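Local coordinates for dTDP-4-dehydrorhamnose reductase (Bacillus anthracis, PDB 3SC6), which catalyses the NADPH-dependent interconversion of dTDP-4-dehydrorhamnose and dTDP-L-rhamnose in the rhamnose-biosynthetic pathway, at residues S133-A136 / G137-V141; Q111-P115 / E116-E120; G161-F164 / V165-M168; N83-G86 / A87-A91. One frame throughout, in Å; residues are numbered along the deposited sequence.

Contact 1 (S133-A136 / G137-V141); sequences SKYA and GEQFV. With NAP (NADP nicotinamide-adenine-dinucleotide phosphate), chain G.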
loop_
_atom_site.group_PDB
_atom_site.type_symbol
_atom_site.label_atom_id
_atom_site.label_comp_id
_atom_site.label_asym_id
_atom_site.label_seq_id
_atom_site.Cartn_x
_atom_site.Cartn_y
_atom_site.Cartn_z
ATOM N N SER A 133 0.529 14.255 0.157
ATOM C CA SER A 133 0.253 14.126 -1.267
ATOM C C SER A 133 -0.854 13.110 -1.520
ATOM O O SER A 133 -1.738 13.355 -2.340
ATOM C CB SER A 133 1.511 13.725 -2.033
ATOM O OG SER A 133 1.989 12.470 -1.590
ATOM N N LYS A 134 -0.819 11.966 -0.835
ATOM C CA LYS A 134 -1.876 10.988 -1.062
ATOM C C LYS A 134 -3.184 11.369 -0.381
ATOM O O LYS A 134 -4.250 10.959 -0.829
ATOM C CB LYS A 134 -1.460 9.542 -0.805
ATOM C CG LYS A 134 -0.304 9.128 -1.703
ATOM C CD LYS A 134 -0.103 7.635 -1.769
ATOM C CE LYS A 134 -1.317 6.994 -2.458
ATOM N NZ LYS A 134 -1.229 5.527 -2.639
ATOM N N TYR A 135 -3.122 12.144 0.694
ATOM C CA TYR A 135 -4.354 12.562 1.347
ATOM C C TYR A 135 -5.078 13.459 0.351
ATOM O O TYR A 135 -6.294 13.362 0.191
ATOM C CB TYR A 135 -4.101 13.263 2.682
ATOM C CG TYR A 135 -5.354 13.860 3.281
ATOM C CD1 TYR A 135 -6.336 13.052 3.839
ATOM C CD2 TYR A 135 -5.521 15.241 3.355
ATOM C CE1 TYR A 135 -7.484 13.601 4.391
ATOM C CE2 TYR A 135 -6.656 15.798 3.919
ATOM C CZ TYR A 135 -7.635 14.973 4.438
ATOM O OH TYR A 135 -8.774 15.513 5.006
ATOM N N ALA A 136 -4.311 14.311 -0.336
ATOM C CA ALA A 136 -4.861 15.212 -1.336
ATOM C C ALA A 136 -5.443 14.333 -2.434
ATOM O O ALA A 136 -6.461 14.659 -3.039
ATOM C CB ALA A 136 -3.776 16.125 -1.898
ATOM N N GLY A 137 -4.777 13.212 -2.686
ATOM C CA GLY A 137 -5.223 12.259 -3.695
ATOM C C GLY A 137 -6.564 11.673 -3.288
ATOM O O GLY A 137 -7.479 11.595 -4.105
ATOM N N GLU A 138 -6.684 11.269 -2.022
ATOM C CA GLU A 138 -7.931 10.694 -1.512
ATOM C C GLU A 138 -9.084 11.673 -1.654
ATOM O O GLU A 138 -10.192 11.288 -2.030
ATOM C CB GLU A 138 -7.813 10.330 -0.034
ATOM C CG GLU A 138 -6.800 9.260 0.308
ATOM C CD GLU A 138 -6.722 9.022 1.807
ATOM O OE1 GLU A 138 -7.372 9.773 2.564
ATOM O OE2 GLU A 138 -6.001 8.101 2.234
ATOM N N GLN A 139 -8.825 12.941 -1.338
ATOM C CA GLN A 139 -9.863 13.958 -1.436
ATOM C C GLN A 139 -10.374 14.127 -2.868
ATOM O O GLN A 139 -11.582 14.220 -3.063
ATOM C CB GLN A 139 -9.408 15.287 -0.827
ATOM C CG GLN A 139 -9.086 15.207 0.673
ATOM C CD GLN A 139 -10.285 14.794 1.540
ATOM O OE1 GLN A 139 -11.421 14.731 1.074
ATOM N NE2 GLN A 139 -10.024 14.538 2.813
ATOM N N PHE A 140 -9.496 14.171 -3.875
ATOM C CA PHE A 140 -10.012 14.315 -5.242
ATOM C C PHE A 140 -10.888 13.130 -5.612
ATOM O O PHE A 140 -11.831 13.284 -6.379
ATOM C CB PHE A 140 -8.945 14.502 -6.322
ATOM C CG PHE A 140 -8.214 15.806 -6.261
ATOM C CD1 PHE A 140 -8.826 16.966 -6.709
ATOM C CD2 PHE A 140 -6.881 15.860 -5.908
ATOM C CE1 PHE A 140 -8.149 18.179 -6.704
ATOM C CE2 PHE A 140 -6.193 17.069 -5.913
ATOM C CZ PHE A 140 -6.829 18.227 -6.312
ATOM N N VAL A 141 -10.574 11.948 -5.079
ATOM C CA VAL A 141 -11.365 10.750 -5.371
ATOM C C VAL A 141 -12.774 10.878 -4.790
ATOM O O VAL A 141 -13.756 10.616 -5.486
ATOM C CB VAL A 141 -10.694 9.458 -4.854
ATOM C CG1 VAL A 141 -11.612 8.257 -5.058
ATOM C CG2 VAL A 141 -9.355 9.242 -5.540
HETATM P PA NAP G . 5.817 0.950 -6.055
HETATM O O1A NAP G . 6.638 2.215 -6.105
HETATM O O2A NAP G . 6.482 -0.376 -6.358
HETATM O O5B NAP G . 4.550 1.105 -7.034
HETATM C C5B NAP G . 4.204 2.349 -7.637
HETATM C C4B NAP G . 4.287 2.203 -9.152
HETATM O O4B NAP G . 3.719 3.360 -9.786
HETATM C C3B NAP G . 5.730 2.077 -9.639
HETATM O O3B NAP G . 5.927 0.885 -10.403
HETATM C C2B NAP G . 5.945 3.295 -10.508
HETATM O O2B NAP G . 6.784 3.017 -11.628
HETATM C C1B NAP G . 4.526 3.665 -10.923
HETATM N N9A NAP G . 4.427 5.066 -11.414
HETATM C C8A NAP G . 5.224 6.106 -11.104
HETATM N N7A NAP G . 4.806 7.193 -11.793
HETATM C C5A NAP G . 3.752 6.820 -12.541
HETATM C C6A NAP G . 2.865 7.520 -13.500
HETATM N N6A NAP G . 3.044 8.835 -13.775
HETATM N N1A NAP G . 1.870 6.814 -14.085
HETATM C C2A NAP G . 1.698 5.507 -13.805
HETATM N N3A NAP G . 2.498 4.852 -12.938
HETATM C C4A NAP G . 3.520 5.481 -12.303
HETATM O O3 NAP G . 5.104 0.860 -4.608
HETATM P PN NAP G . 3.867 -0.137 -4.291
HETATM O O1N NAP G . 3.982 -0.566 -2.847
HETATM O O2N NAP G . 3.728 -1.165 -5.386
HETATM O O5D NAP G . 2.599 0.840 -4.409
HETATM C C5D NAP G . 1.304 0.405 -3.993
HETATM C C4D NAP G . 0.550 1.543 -3.307
HETATM O O4D NAP G . 0.559 1.356 -1.883
HETATM C C3D NAP G . 1.157 2.915 -3.583
HETATM O O3D NAP G . 0.162 3.798 -4.108
HETATM C C2D NAP G . 1.654 3.414 -2.243
HETATM O O2D NAP G . 1.413 4.815 -2.116
HETATM C C1D NAP G . 0.869 2.592 -1.226
HETATM N N1N NAP G . 1.603 2.345 0.025
HETATM C C2N NAP G . 2.773 1.686 0.002
HETATM C C3N NAP G . 3.478 1.441 1.180
HETATM C C7N NAP G . 4.789 0.702 1.120
HETATM O O7N NAP G . 5.246 0.396 0.028
HETATM N N7N NAP G . 5.432 0.388 2.243
HETATM C C4N NAP G . 2.950 1.883 2.390
HETATM C C5N NAP G . 1.738 2.555 2.388
HETATM C C6N NAP G . 1.078 2.772 1.184
HETATM P P2B NAP G . 8.305 3.551 -11.667
HETATM O O1X NAP G . 8.888 2.825 -12.854
HETATM O O2X NAP G . 8.184 5.045 -11.853
HETATM O O3X NAP G . 8.883 3.142 -10.334
#
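Gln139 comes up one turn after Tyr135 and lays CG over one face of the phenol ring, 4.2 Å from CG to the ring centroid and displaced toward the rim. This is a CH-pi contact. The Gln139 amide stands almost upright on the ring, the two planes 81° apart, and NE2 ends 2.7 Å from Tyr135 OH. Glu138 OE1 approaches the same ring obliquely, 3.7 Å from CD1. The second aromatic ring, Phe140, meets Ala136 O at CD2, again obliquely. Tyr135 owes its position to a CG anti to the backbone N (chi1 172°), which swings the ring along the helix toward Gln139. Below these side chains run regular i to i+4 bonds, among them Glu138 N to Lys134 O at 2.7 Å and Gln139 N to Tyr135 O at 3.0 Å. Lys134 leaves this surface altogether: its chain bends at chi3 and brings NZ to the NADP ribose hydroxyls O3D (2.7 Å) and O2D (2.8 Å), although the place of NZ is less sure. Tyr130, also bonded to NADP, and Lys134 have the Tyr-x-x-x-Lys spacing of short-chain dehydrogenases/reductases. The Glu138 carboxylate is taken up by Arg152 and Ser105, so its buried charge is probably balanced inside the fold, whereas the amine of Lys134 is directed to the ribose hydroxyls of the cofactor.

Contact 2 (Q111-P115 / E116-E120); sequences QGDRP and EGYDE. With SO4 (sulfate ion), chain I.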
loop_
_atom_site.group_PDB
_atom_site.type_symbol
_atom_site.label_atom_id
_atom_site.label_comp_id
_atom_site.label_asym_id
_atom_site.label_seq_id
_atom_site.Cartn_x
_atom_site.Cartn_y
_atom_site.Cartn_z
ATOM N N GLN A 111 -0.676 11.359 12.099
ATOM C CA GLN A 111 0.548 11.705 12.829
ATOM C C GLN A 111 1.250 10.457 13.353
ATOM O O GLN A 111 2.440 10.493 13.676
ATOM C CB GLN A 111 0.240 12.656 13.989
ATOM C CG GLN A 111 -0.280 14.025 13.564
ATOM C CD GLN A 111 0.742 14.825 12.761
ATOM O OE1 GLN A 111 1.888 14.412 12.601
ATOM N NE2 GLN A 111 0.330 15.987 12.273
ATOM N N GLY A 112 0.502 9.358 13.442
ATOM C CA GLY A 112 1.032 8.087 13.921
ATOM C C GLY A 112 1.702 8.196 15.273
ATOM O O GLY A 112 2.796 7.671 15.478
ATOM N N ASP A 113 1.041 8.879 16.199
ATOM C CA ASP A 113 1.573 9.062 17.545
ATOM C C ASP A 113 0.746 8.332 18.615
ATOM O O ASP A 113 1.064 8.392 19.799
ATOM C CB ASP A 113 1.722 10.557 17.852
ATOM C CG ASP A 113 0.424 11.322 17.693
ATOM O OD1 ASP A 113 -0.610 10.693 17.387
ATOM O OD2 ASP A 113 0.443 12.559 17.863
ATOM N N ARG A 114 -0.306 7.638 18.190
ATOM C CA ARG A 114 -1.156 6.897 19.110
ATOM C C ARG A 114 -0.867 5.414 18.955
ATOM O O ARG A 114 -0.868 4.901 17.837
ATOM C CB ARG A 114 -2.634 7.164 18.840
ATOM C CG ARG A 114 -3.052 8.610 19.019
ATOM C CD ARG A 114 -4.548 8.775 18.785
ATOM N NE ARG A 114 -4.989 10.156 18.977
ATOM C CZ ARG A 114 -6.250 10.567 18.860
ATOM N NH1 ARG A 114 -7.213 9.702 18.554
ATOM N NH2 ARG A 114 -6.553 11.847 19.055
ATOM N N PRO A 115 -0.617 4.716 20.075
ATOM C CA PRO A 115 -0.323 3.275 20.024
ATOM C C PRO A 115 -1.495 2.399 19.562
ATOM O O PRO A 115 -1.276 1.422 18.840
ATOM C CB PRO A 115 0.082 2.933 21.469
ATOM C CG PRO A 115 -0.429 4.047 22.310
ATOM C CD PRO A 115 -0.513 5.264 21.440
ATOM N N GLU A 116 -2.716 2.741 19.979
ATOM C CA GLU A 116 -3.909 1.972 19.590
ATOM C C GLU A 116 -4.272 2.179 18.114
ATOM O O GLU A 116 -4.942 1.339 17.511
ATOM C CB GLU A 116 -5.126 2.278 20.487
ATOM C CG GLU A 116 -5.625 3.735 20.510
ATOM C CD GLU A 116 -4.631 4.721 21.111
ATOM O OE1 GLU A 116 -4.946 5.930 21.154
ATOM O OE2 GLU A 116 -3.544 4.290 21.551
ATOM N N GLY A 117 -3.841 3.300 17.541
ATOM C CA GLY A 117 -4.118 3.594 16.139
ATOM C C GLY A 117 -5.290 4.520 15.891
ATOM O O GLY A 117 -5.855 5.097 16.817
ATOM N N TYR A 118 -5.653 4.649 14.619
ATOM C CA TYR A 118 -6.754 5.503 14.202
ATOM C C TYR A 118 -7.780 4.706 13.408
ATOM O O TYR A 118 -7.426 3.734 12.737
ATOM C CB TYR A 118 -6.215 6.611 13.296
ATOM C CG TYR A 118 -5.151 7.479 13.929
ATOM C CD1 TYR A 118 -5.487 8.649 14.601
ATOM C CD2 TYR A 118 -3.806 7.128 13.848
ATOM C CE1 TYR A 118 -4.512 9.450 15.181
ATOM C CE2 TYR A 118 -2.824 7.920 14.425
ATOM C CZ TYR A 118 -3.185 9.081 15.090
ATOM O OH TYR A 118 -2.218 9.872 15.664
ATOM N N ASP A 119 -9.049 5.107 13.493
ATOM C CA ASP A 119 -10.095 4.415 12.744
ATOM C C ASP A 119 -10.289 5.216 11.461
ATOM O O ASP A 119 -9.686 6.281 11.288
ATOM C CB ASP A 119 -11.416 4.259 13.519
ATOM C CG ASP A 119 -12.099 5.580 13.820
ATOM O OD1 ASP A 119 -13.180 5.544 14.441
ATOM O OD2 ASP A 119 -11.582 6.646 13.429
ATOM N N GLU A 120 -11.146 4.728 10.576
ATOM C CA GLU A 120 -11.385 5.402 9.312
ATOM C C GLU A 120 -12.107 6.743 9.436
ATOM O O GLU A 120 -12.132 7.515 8.479
ATOM C CB GLU A 120 -12.175 4.499 8.357
ATOM C CG GLU A 120 -11.549 3.130 8.015
ATOM C CD GLU A 120 -11.485 2.144 9.188
ATOM O OE1 GLU A 120 -11.869 2.501 10.321
ATOM O OE2 GLU A 120 -11.063 0.993 8.960
HETATM S S SO4 I . -10.270 11.421 19.708
HETATM O O1 SO4 I . -11.607 11.760 20.192
HETATM O O2 SO4 I . -10.308 10.111 19.062
HETATM O O3 SO4 I . -9.826 12.431 18.748
HETATM O O4 SO4 I . -9.342 11.381 20.835
#
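The loop joining strand 100-106 to helix 129-144 doubles back here, bringing Tyr118 against Asp113 and Arg114. The phenol ring enters between the two arms of the bend. Its hydroxyl accepts a weak bond from Asp113 N, long at 3.4 Å but nearly straight at 168°. The Asp113 carboxylate lies at the ring edge, near its plane, with OD1 2.5 Å from Tyr118 OH. Asp113 CG sits between its own backbone N and carbonyl carbon (chi1 56°), a position that turns OD1 back to the hydroxyl. Arg114 crosses the ring at about a right angle, CD 3.7 Å from Tyr118 CE1, and CE1 lies over one face of the guanidinium, the two planes only 21° apart. The bend itself is a type I beta turn with Pro115 and Glu116 at its corners, closed by a weak bond from Gly117 N to Arg114 O of 3.4 Å. Gly117, the last residue of the turn, has backbone angles at which a side chain would be jammed against the carbonyl O of Glu116, which calls for glycine. Glu116 folds back over the turn: OE2 runs beside the proline, 3.2 Å from Pro115 CD, while OE1 reaches Arg114 CB at 3.5 Å. Its charge stays apart from the guanidinium. Fully extended, Arg114 carries NH1 to sulfate O2 (3.2 Å) and, more weakly, NH2 to sulfate O3, an ion probably from the crystallisation liquor. Behind the bend, Tyr118 stacks on Phe110, and backbone bonds tie Gly112 to Tyr254 and Tyr118 to Gln258.

Contact 3 (G161-F164 / V165-M168); sequences GNNF and VKTM. With SO4 (sulfate ion), chain H.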
loop_
_atom_site.group_PDB
_atom_site.type_symbol
_atom_site.label_atom_id
_atom_site.label_comp_id
_atom_site.label_asym_id
_atom_site.label_seq_id
_atom_site.Cartn_x
_atom_site.Cartn_y
_atom_site.Cartn_z
ATOM N N GLY A 161 10.101 -7.037 -6.496
ATOM C CA GLY A 161 10.749 -5.785 -6.114
ATOM C C GLY A 161 11.501 -5.901 -4.801
ATOM O O GLY A 161 11.355 -6.884 -4.077
ATOM N N ASN A 162 12.319 -4.899 -4.499
ATOM C CA ASN A 162 13.081 -4.904 -3.262
ATOM C C ASN A 162 12.170 -4.543 -2.106
ATOM O O ASN A 162 11.202 -3.808 -2.278
ATOM C CB ASN A 162 14.242 -3.906 -3.323
ATOM C CG ASN A 162 15.238 -4.228 -4.422
ATOM O OD1 ASN A 162 15.106 -5.229 -5.130
ATOM N ND2 ASN A 162 16.249 -3.380 -4.566
ATOM N N ASN A 163 12.475 -5.075 -0.931
ATOM C CA ASN A 163 11.691 -4.804 0.261
ATOM C C ASN A 163 12.534 -5.109 1.493
ATOM O O ASN A 163 13.643 -5.638 1.379
ATOM C CB ASN A 163 10.372 -5.587 0.243
ATOM C CG ASN A 163 10.576 -7.086 0.209
ATOM O OD1 ASN A 163 11.645 -7.589 0.544
ATOM N ND2 ASN A 163 9.531 -7.812 -0.156
ATOM N N PHE A 164 12.015 -4.778 2.667
ATOM C CA PHE A 164 12.742 -5.011 3.910
ATOM C C PHE A 164 13.005 -6.490 4.191
ATOM O O PHE A 164 14.025 -6.827 4.768
ATOM C CB PHE A 164 11.995 -4.371 5.081
ATOM C CG PHE A 164 12.702 -4.499 6.405
ATOM C CD1 PHE A 164 13.612 -3.535 6.811
ATOM C CD2 PHE A 164 12.440 -5.566 7.252
ATOM C CE1 PHE A 164 14.256 -3.642 8.029
ATOM C CE2 PHE A 164 13.082 -5.677 8.473
ATOM C CZ PHE A 164 13.988 -4.715 8.862
ATOM N N VAL A 165 12.105 -7.377 3.785
ATOM C CA VAL A 165 12.324 -8.800 4.040
ATOM C C VAL A 165 13.466 -9.358 3.182
ATOM O O VAL A 165 14.310 -10.099 3.686
ATOM C CB VAL A 165 11.051 -9.625 3.839
ATOM C CG1 VAL A 165 11.343 -11.100 4.056
ATOM C CG2 VAL A 165 9.971 -9.154 4.793
ATOM N N LYS A 166 13.492 -9.007 1.896
ATOM C CA LYS A 166 14.554 -9.486 1.001
ATOM C C LYS A 166 15.915 -8.913 1.403
ATOM O O LYS A 166 16.934 -9.579 1.254
ATOM C CB LYS A 166 14.276 -9.115 -0.460
ATOM C CG LYS A 166 13.034 -9.733 -1.095
ATOM C CD LYS A 166 12.898 -9.238 -2.542
ATOM C CE LYS A 166 11.681 -9.799 -3.250
ATOM N NZ LYS A 166 11.720 -11.275 -3.341
ATOM N N THR A 167 15.926 -7.677 1.898
ATOM C CA THR A 167 17.169 -7.027 2.315
ATOM C C THR A 167 17.822 -7.747 3.499
ATOM O O THR A 167 19.034 -7.965 3.496
ATOM C CB THR A 167 16.953 -5.532 2.656
ATOM O OG1 THR A 167 16.492 -4.836 1.491
ATOM C CG2 THR A 167 18.246 -4.891 3.122
ATOM N N MET A 168 17.029 -8.120 4.503
ATOM C CA MET A 168 17.571 -8.819 5.671
ATOM C C MET A 168 18.193 -10.163 5.288
ATOM O O MET A 168 19.273 -10.505 5.762
ATOM C CB MET A 168 16.495 -9.042 6.740
ATOM C CG MET A 168 15.871 -7.785 7.353
ATOM S SD MET A 168 16.994 -6.667 8.238
ATOM C CE MET A 168 17.447 -5.485 6.972
HETATM S S SO4 H . 11.826 -9.256 -8.778
HETATM O O1 SO4 H . 10.696 -8.348 -8.946
HETATM O O2 SO4 H . 11.890 -10.163 -9.923
HETATM O O3 SO4 H . 13.060 -8.475 -8.698
HETATM O O4 SO4 H . 11.660 -10.036 -7.552
#
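Asn163 OD1 accepts the backbone N-H of Lys166 at 2.7 Å in a nearly straight bond (165°), the donor lying close to the line of the side-chain carbonyl. One residue later in the chain, Thr167 closes on the main chain of Asn163 twice: its N reaches Asn163 O at 3.1 Å, and its OG1 donates to that same oxygen at 3.0 Å from above the carbonyl plane. Asn163 therefore holds the first turn of helix 164-172 by both side chain and backbone, and is its N-cap. The cap depends on chi1 of 61°, which folds the amide back over the chain toward the N-H of Lys166. The Lys166 side chain crosses this amide at about a right angle, its CG beside OD1, then stretches along the incoming loop until CE lies 3.0 Å from Gly161 O. A final bend at chi4 delivers NZ to Lys159 O. On another side of the turn, Phe164 and Met168 form a Met-aromatic contact. Met168 CG lies over one ring face, 4.1 Å from CG to the centroid, and SD meets the ring obliquely, 3.6 Å from Phe164 CZ. The two bends of the methionine chain, at chi2 and chi3, curl it around that ring. Farther out, the Trp220 ring meets Phe164 with planes about 50° apart, Ile227 packs on Phe164 too, and Ile178 and Val180 of strand 177-181 pack on Met168. Earlier in the loop, Gly161 N donates to sulfate O1 at 2.8 Å, an ion probably from the crystallisation liquor.

Contact 4 (N83-G86 / A87-A91); sequences NAIG and ARNVA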
loop_
_atom_site.group_PDB
_atom_site.type_symbol
_atom_site.label_atom_id
_atom_site.label_comp_id
_atom_site.label_asym_id
_atom_site.label_seq_id
_atom_site.Cartn_x
_atom_site.Cartn_y
_atom_site.Cartn_z
ATOM N N ASN A 83 0.796 11.643 -7.064
ATOM C CA ASN A 83 -0.179 11.199 -6.065
ATOM C C ASN A 83 -1.513 11.936 -5.987
ATOM O O ASN A 83 -2.555 11.303 -5.780
ATOM C CB ASN A 83 0.470 11.175 -4.675
ATOM C CG ASN A 83 1.580 10.138 -4.559
ATOM O OD1 ASN A 83 1.744 9.287 -5.429
ATOM N ND2 ASN A 83 2.318 10.183 -3.458
ATOM N N ALA A 84 -1.491 13.255 -6.130
ATOM C CA ALA A 84 -2.720 14.041 -6.061
ATOM C C ALA A 84 -3.386 14.189 -7.430
ATOM O O ALA A 84 -4.446 13.601 -7.684
ATOM C CB ALA A 84 -2.430 15.407 -5.470
ATOM N N ILE A 85 -2.761 14.978 -8.306
ATOM C CA ILE A 85 -3.283 15.213 -9.648
ATOM C C ILE A 85 -3.531 13.895 -10.367
ATOM O O ILE A 85 -4.520 13.741 -11.078
ATOM C CB ILE A 85 -2.335 16.115 -10.489
ATOM C CG1 ILE A 85 -2.133 17.468 -9.796
ATOM C CG2 ILE A 85 -2.887 16.333 -11.890
ATOM C CD1 ILE A 85 -3.416 18.218 -9.546
ATOM N N GLY A 86 -2.638 12.937 -10.167
ATOM C CA GLY A 86 -2.771 11.631 -10.798
ATOM C C GLY A 86 -4.043 10.911 -10.385
ATOM O O GLY A 86 -4.725 10.317 -11.215
ATOM N N ALA A 87 -4.362 10.960 -9.096
ATOM C CA ALA A 87 -5.565 10.312 -8.584
ATOM C C ALA A 87 -6.795 11.056 -9.084
ATOM O O ALA A 87 -7.853 10.465 -9.302
ATOM C CB ALA A 87 -5.543 10.288 -7.057
ATOM N N ARG A 88 -6.649 12.362 -9.265
ATOM C CA ARG A 88 -7.743 13.200 -9.737
ATOM C C ARG A 88 -8.096 12.824 -11.189
ATOM O O ARG A 88 -9.275 12.719 -11.535
ATOM C CB ARG A 88 -7.350 14.674 -9.543
ATOM C CG ARG A 88 -8.375 15.748 -9.911
ATOM C CD ARG A 88 -8.661 15.839 -11.384
ATOM N NE ARG A 88 -7.421 16.093 -12.106
ATOM C CZ ARG A 88 -6.891 17.297 -12.304
ATOM N NH1 ARG A 88 -5.752 17.408 -12.977
ATOM N NH2 ARG A 88 -7.481 18.388 -11.825
ATOM N N ASN A 89 -7.077 12.591 -12.017
ATOM C CA ASN A 89 -7.277 12.213 -13.425
ATOM C C ASN A 89 -7.938 10.840 -13.545
ATOM O O ASN A 89 -8.848 10.642 -14.353
ATOM C CB ASN A 89 -5.940 12.183 -14.177
ATOM C CG ASN A 89 -5.253 13.535 -14.220
ATOM O OD1 ASN A 89 -5.845 14.557 -13.892
ATOM N ND2 ASN A 89 -3.998 13.545 -14.657
ATOM N N VAL A 90 -7.462 9.885 -12.751
ATOM C CA VAL A 90 -8.020 8.532 -12.773
ATOM C C VAL A 90 -9.436 8.558 -12.213
ATOM O O VAL A 90 -10.271 7.733 -12.580
ATOM C CB VAL A 90 -7.145 7.541 -11.980
ATOM C CG1 VAL A 90 -7.807 6.171 -11.898
ATOM C CG2 VAL A 90 -5.757 7.446 -12.614
ATOM N N ALA A 91 -9.701 9.520 -11.328
ATOM C CA ALA A 91 -11.019 9.667 -10.724
ATOM C C ALA A 91 -12.001 10.123 -11.796
ATOM O O ALA A 91 -13.067 9.527 -11.968
ATOM C CB ALA A 91 -10.971 10.656 -9.585
#
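Beside Ile85, Arg88 grips the amide oxygen of Asn89 with two nitrogens side-on, NE to OD1 at 2.8 Å and NH1 to OD1 at 3.0 Å. Asn89 lies in the guanidinium plane, at its edge, so the two bonds converge on one oxygen edge-on and fix the rotation of the guanidinium. The chain gets there by leaving with CG anti to the backbone N (chi1 -177°) and then bending at chi2 and chi3, which wraps it back toward the helix. Asn89 ND2 donates to Ile42 O, fixing which way round the amide stands. Ile85 runs alongside Arg88, pointing the same way: CD1 lies over one guanidinium face, and CG2 comes 3.2 Å from NH1. The backbone supplies Arg88 N to Ala84 O at 3.0 Å and Asn89 N to Ile85 O, also 3.0 Å; both acceptors lie within a wider pi-type turn at 83-85. Val90 CG2 settles 3.4 Å from Gly86 O, and Ala87 CB lies 3.4 Å from Asn83 O. Asn83 itself turns to Tyr66 N and Ser133. This part of helix 76-97 packs on the sheet, Val90 against Ile60 and His62 of strand 59-62 and Ala87 against Tyr103 of strand 100-106. It lies beside helix 129-144, which rests on strand 100-106 as well and meets Arg88 through Phe140 and Leu144.

Overall arrangement
Contacts 1 and 4 lie on adjacent helices of the Rossmann fold, their centres about 8 Å apart, and they meet directly through Ser133 with Asn83 and Phe140 with Arg88. Contact 4 is the more buried of the two; contact 1 is part buried and also touches NADP through Lys134. Contact 3, about 28 Å from contact 1 between centres, is a helix start governed by an asparagine cap and a Met-aromatic pair; its loop residues Gly161 and Asn162 are exposed, but Asn163, Val165 and Met168 are buried. Contact 2, irregular and mostly at the surface around a buried tyrosine, has two weak bonds, one to that tyrosine's hydroxyl and one closing a turn. Sulfate ions touch contacts 2 and 3.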